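Local coordinates for protein probable mannosyltransferase KTR4 (Saccharomyces cerevisiae, PDB 5A07) that is a probable mannosyltransferase of the glycolipid 2-alpha-mannosyltransferase family, built on a GT-A type fold and holding guanosine-5'-diphosphate and a manganese ion in this structure, at residues V235-Y243 against S394-V402. Numbering follows the deposited sequence.
Sequences VNFYCKINY and SDRCNGNCV
Cys-239 and Cys-397 join the chain just beyond edge strand 236-237 to the loop that follows strand 384-386 through a disulfide, with SG of Cys-239 2.2 Å from SG of Cys-397 and a chi3 of 100°. The same two residues pair as a single beta bridge, whose hydrogen bonds run from Asn-398 N to Tyr-238 O at 2.8 Å and, nearly straight (176°), from Lys-240 N to Arg-396 O. The guanidinium of Arg-396 lays a face against CB of Cys-239, while NH1 reaches Lys-240 O at 2.9 Å, the oxygen lying in the guanidinium plane although the donor stands above the carbonyl plane. With chi1 at -163°, the arginine chain runs past Lys-240 O before a bend at chi3 turns the guanidinium alongside it. NH2 bonds in turn to Asp-376 O, so that two bonds, one from each terminal nitrogen, should limit rotation of the group. Elsewhere in the contact, Cys-401 CB sits over the centre of the Tyr-238 ring in a CH-pi contact, 3.6 Å from the centroid; SG of Cys-401, itself in a disulfide with Cys-387, lies obliquely to that ring, 3.4 Å from CD2 of Tyr-238. Asn-398 OD1 approaches the ring edge and also accepts from Asn-400 N at 2.8 Å, closing an Asx turn. Covalent, polar and aromatic contacts thus hold the cysteine-rich loop in place, and the two carbonyls meeting the cationic guanidinium would be expected to stabilise its charge.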
loop_
_atom_site.group_PDB
_atom_site.type_symbol
_atom_site.label_atom_id
_atom_site.label_comp_id
_atom_site.label_asym_id
_atom_site.label_seq_id
_atom_site.Cartn_x
_atom_site.Cartn_y
_atom_site.Cartn_z
ATOM N N VAL B 235 -10.507 -0.186 10.763
ATOM C CA VAL B 235 -10.500 -1.187 9.711
ATOM C C VAL B 235 -10.994 -2.461 10.277
ATOM O O VAL B 235 -11.111 -2.635 11.514
ATOM C CB VAL B 235 -9.093 -1.354 9.080
ATOM C CG1 VAL B 235 -8.612 -0.041 8.599
ATOM C CG2 VAL B 235 -8.085 -1.942 10.071
ATOM N N ASN B 236 -11.265 -3.388 9.381
ATOM C CA ASN B 236 -11.840 -4.676 9.727
ATOM C C ASN B 236 -11.076 -5.801 9.107
ATOM O O ASN B 236 -10.590 -5.658 7.981
ATOM C CB ASN B 236 -13.305 -4.751 9.220
ATOM C CG ASN B 236 -14.176 -3.659 9.843
ATOM O OD1 ASN B 236 -14.557 -3.752 11.005
ATOM N ND2 ASN B 236 -14.343 -2.581 9.135
ATOM N N PHE B 237 -10.941 -6.888 9.852
ATOM C CA PHE B 237 -10.404 -8.119 9.349
ATOM C C PHE B 237 -11.464 -9.165 9.453
ATOM O O PHE B 237 -12.147 -9.300 10.500
ATOM C CB PHE B 237 -9.190 -8.554 10.129
ATOM C CG PHE B 237 -7.997 -7.626 9.964
ATOM C CD1 PHE B 237 -7.149 -7.732 8.874
ATOM C CD2 PHE B 237 -7.804 -6.590 10.837
ATOM C CE1 PHE B 237 -6.123 -6.821 8.679
ATOM C CE2 PHE B 237 -6.784 -5.708 10.665
ATOM C CZ PHE B 237 -5.967 -5.792 9.558
ATOM N N TYR B 238 -11.562 -10.019 8.455
ATOM C CA TYR B 238 -12.684 -10.988 8.401
ATOM C C TYR B 238 -12.294 -12.431 8.449
ATOM O O TYR B 238 -13.202 -13.249 8.715
ATOM C CB TYR B 238 -13.546 -10.790 7.128
ATOM C CG TYR B 238 -14.127 -9.417 7.015
ATOM C CD1 TYR B 238 -15.127 -8.960 7.932
ATOM C CD2 TYR B 238 -13.732 -8.543 6.034
ATOM C CE1 TYR B 238 -15.632 -7.643 7.880
ATOM C CE2 TYR B 238 -14.263 -7.257 5.970
ATOM C CZ TYR B 238 -15.232 -6.839 6.893
ATOM O OH TYR B 238 -15.684 -5.566 6.793
ATOM N N CYS B 239 -11.010 -12.771 8.250
ATOM C CA CYS B 239 -10.653 -14.140 8.041
ATOM C C CYS B 239 -9.456 -14.538 8.843
ATOM O O CYS B 239 -8.465 -13.813 8.917
ATOM C CB CYS B 239 -10.348 -14.385 6.547
ATOM S SG CYS B 239 -11.628 -13.849 5.415
ATOM N N LYS B 240 -9.511 -15.741 9.386
ATOM C CA LYS B 240 -8.418 -16.241 10.180
ATOM C C LYS B 240 -7.171 -16.526 9.335
ATOM O O LYS B 240 -7.241 -17.193 8.308
ATOM C CB LYS B 240 -8.824 -17.525 10.869
ATOM C CG LYS B 240 -9.764 -17.250 12.029
ATOM C CD LYS B 240 -9.820 -18.385 13.026
ATOM C CE LYS B 240 -11.196 -18.386 13.714
ATOM N NZ LYS B 240 -12.057 -19.304 12.944
ATOM N N ILE B 241 -6.048 -16.106 9.875
ATOM C CA ILE B 241 -4.751 -16.307 9.261
ATOM C C ILE B 241 -3.920 -17.152 10.193
ATOM O O ILE B 241 -3.531 -16.693 11.271
ATOM C CB ILE B 241 -4.056 -14.980 8.991
ATOM C CG1 ILE B 241 -4.930 -14.148 8.075
ATOM C CG2 ILE B 241 -2.626 -15.207 8.401
ATOM C CD1 ILE B 241 -5.022 -14.676 6.630
ATOM N N ASN B 242 -3.649 -18.392 9.772
ATOM C CA ASN B 242 -3.032 -19.403 10.621
ATOM C C ASN B 242 -1.555 -19.764 10.283
ATOM O O ASN B 242 -1.082 -20.850 10.580
ATOM C CB ASN B 242 -3.908 -20.648 10.594
ATOM C CG ASN B 242 -5.163 -20.435 11.380
ATOM O OD1 ASN B 242 -5.124 -19.960 12.492
ATOM N ND2 ASN B 242 -6.263 -20.778 10.817
ATOM N N TYR B 243 -0.858 -18.845 9.669
ATOM C CA TYR B 243 0.566 -18.926 9.425
ATOM C C TYR B 243 1.152 -17.584 9.749
ATOM O O TYR B 243 0.467 -16.566 9.680
ATOM C CB TYR B 243 0.887 -19.310 7.973
ATOM C CG TYR B 243 0.329 -18.366 6.923
ATOM C CD1 TYR B 243 -0.962 -18.478 6.512
ATOM C CD2 TYR B 243 1.116 -17.342 6.411
ATOM C CE1 TYR B 243 -1.493 -17.611 5.586
ATOM C CE2 TYR B 243 0.612 -16.476 5.503
ATOM C CZ TYR B 243 -0.692 -16.611 5.080
ATOM O OH TYR B 243 -1.217 -15.766 4.180
ATOM N N SER B 394 -15.779 -24.631 5.552
ATOM C CA SER B 394 -14.725 -23.932 6.251
ATOM C C SER B 394 -15.359 -22.864 7.074
ATOM O O SER B 394 -16.224 -22.144 6.638
ATOM C CB SER B 394 -13.787 -23.265 5.251
ATOM O OG SER B 394 -13.006 -22.270 5.863
ATOM N N ASP B 395 -14.802 -22.664 8.236
ATOM C CA ASP B 395 -15.198 -21.550 9.063
ATOM C C ASP B 395 -14.047 -20.464 9.095
ATOM O O ASP B 395 -13.933 -19.703 10.053
ATOM C CB ASP B 395 -15.450 -22.120 10.475
ATOM C CG ASP B 395 -14.179 -22.731 11.083
ATOM O OD1 ASP B 395 -13.196 -23.059 10.337
ATOM O OD2 ASP B 395 -14.141 -22.898 12.308
ATOM N N ARG B 396 -13.173 -20.447 8.094
ATOM C CA ARG B 396 -12.036 -19.533 8.148
ATOM C C ARG B 396 -12.468 -18.046 8.194
ATOM O O ARG B 396 -11.888 -17.256 8.950
ATOM C CB ARG B 396 -11.041 -19.817 7.042
ATOM C CG ARG B 396 -9.681 -19.209 7.260
ATOM C CD ARG B 396 -8.823 -19.344 5.984
ATOM N NE ARG B 396 -9.233 -18.477 4.879
ATOM C CZ ARG B 396 -8.837 -17.204 4.696
ATOM N NH1 ARG B 396 -8.041 -16.590 5.550
ATOM N NH2 ARG B 396 -9.232 -16.527 3.628
ATOM N N CYS B 397 -13.489 -17.660 7.458
ATOM C CA CYS B 397 -13.936 -16.275 7.483
ATOM C C CYS B 397 -15.157 -16.169 8.364
ATOM O O CYS B 397 -15.941 -17.122 8.483
ATOM C CB CYS B 397 -14.242 -15.740 6.073
ATOM S SG CYS B 397 -12.701 -15.692 5.020
ATOM N N ASN B 398 -15.382 -14.996 8.910
ATOM C CA ASN B 398 -16.463 -14.868 9.936
ATOM C C ASN B 398 -17.798 -14.532 9.380
ATOM O O ASN B 398 -18.731 -14.397 10.155
ATOM C CB ASN B 398 -16.108 -13.871 11.021
ATOM C CG ASN B 398 -15.941 -12.462 10.522
ATOM O OD1 ASN B 398 -16.427 -12.056 9.486
ATOM N ND2 ASN B 398 -15.223 -11.703 11.265
ATOM N N GLY B 399 -17.897 -14.333 8.069
ATOM C CA GLY B 399 -19.177 -14.039 7.490
ATOM C C GLY B 399 -19.621 -12.589 7.535
ATOM O O GLY B 399 -20.723 -12.289 7.098
ATOM N N ASN B 400 -18.799 -11.666 8.032
ATOM C CA ASN B 400 -19.160 -10.219 8.039
ATOM C C ASN B 400 -18.843 -9.459 6.772
ATOM O O ASN B 400 -19.078 -8.248 6.690
ATOM C CB ASN B 400 -18.500 -9.515 9.231
ATOM C CG ASN B 400 -19.102 -9.949 10.587
ATOM O OD1 ASN B 400 -18.438 -9.928 11.592
ATOM N ND2 ASN B 400 -20.312 -10.398 10.567
ATOM N N CYS B 401 -18.353 -10.145 5.745
ATOM C CA CYS B 401 -18.215 -9.512 4.474
ATOM C C CYS B 401 -18.840 -10.421 3.396
ATOM O O CYS B 401 -18.887 -11.605 3.559
ATOM C CB CYS B 401 -16.753 -9.145 4.134
ATOM S SG CYS B 401 -15.576 -10.519 3.949
ATOM N N VAL B 402 -19.329 -9.805 2.339
ATOM C CA VAL B 402 -19.908 -10.492 1.172
ATOM C C VAL B 402 -18.785 -10.809 0.113
ATOM O O VAL B 402 -18.159 -9.908 -0.398
ATOM C CB VAL B 402 -20.954 -9.589 0.556
ATOM C CG1 VAL B 402 -21.488 -10.172 -0.751
ATOM C CG2 VAL B 402 -22.052 -9.364 1.596
HETATM O O HOH W 1 -14.847 -8.397 11.379
#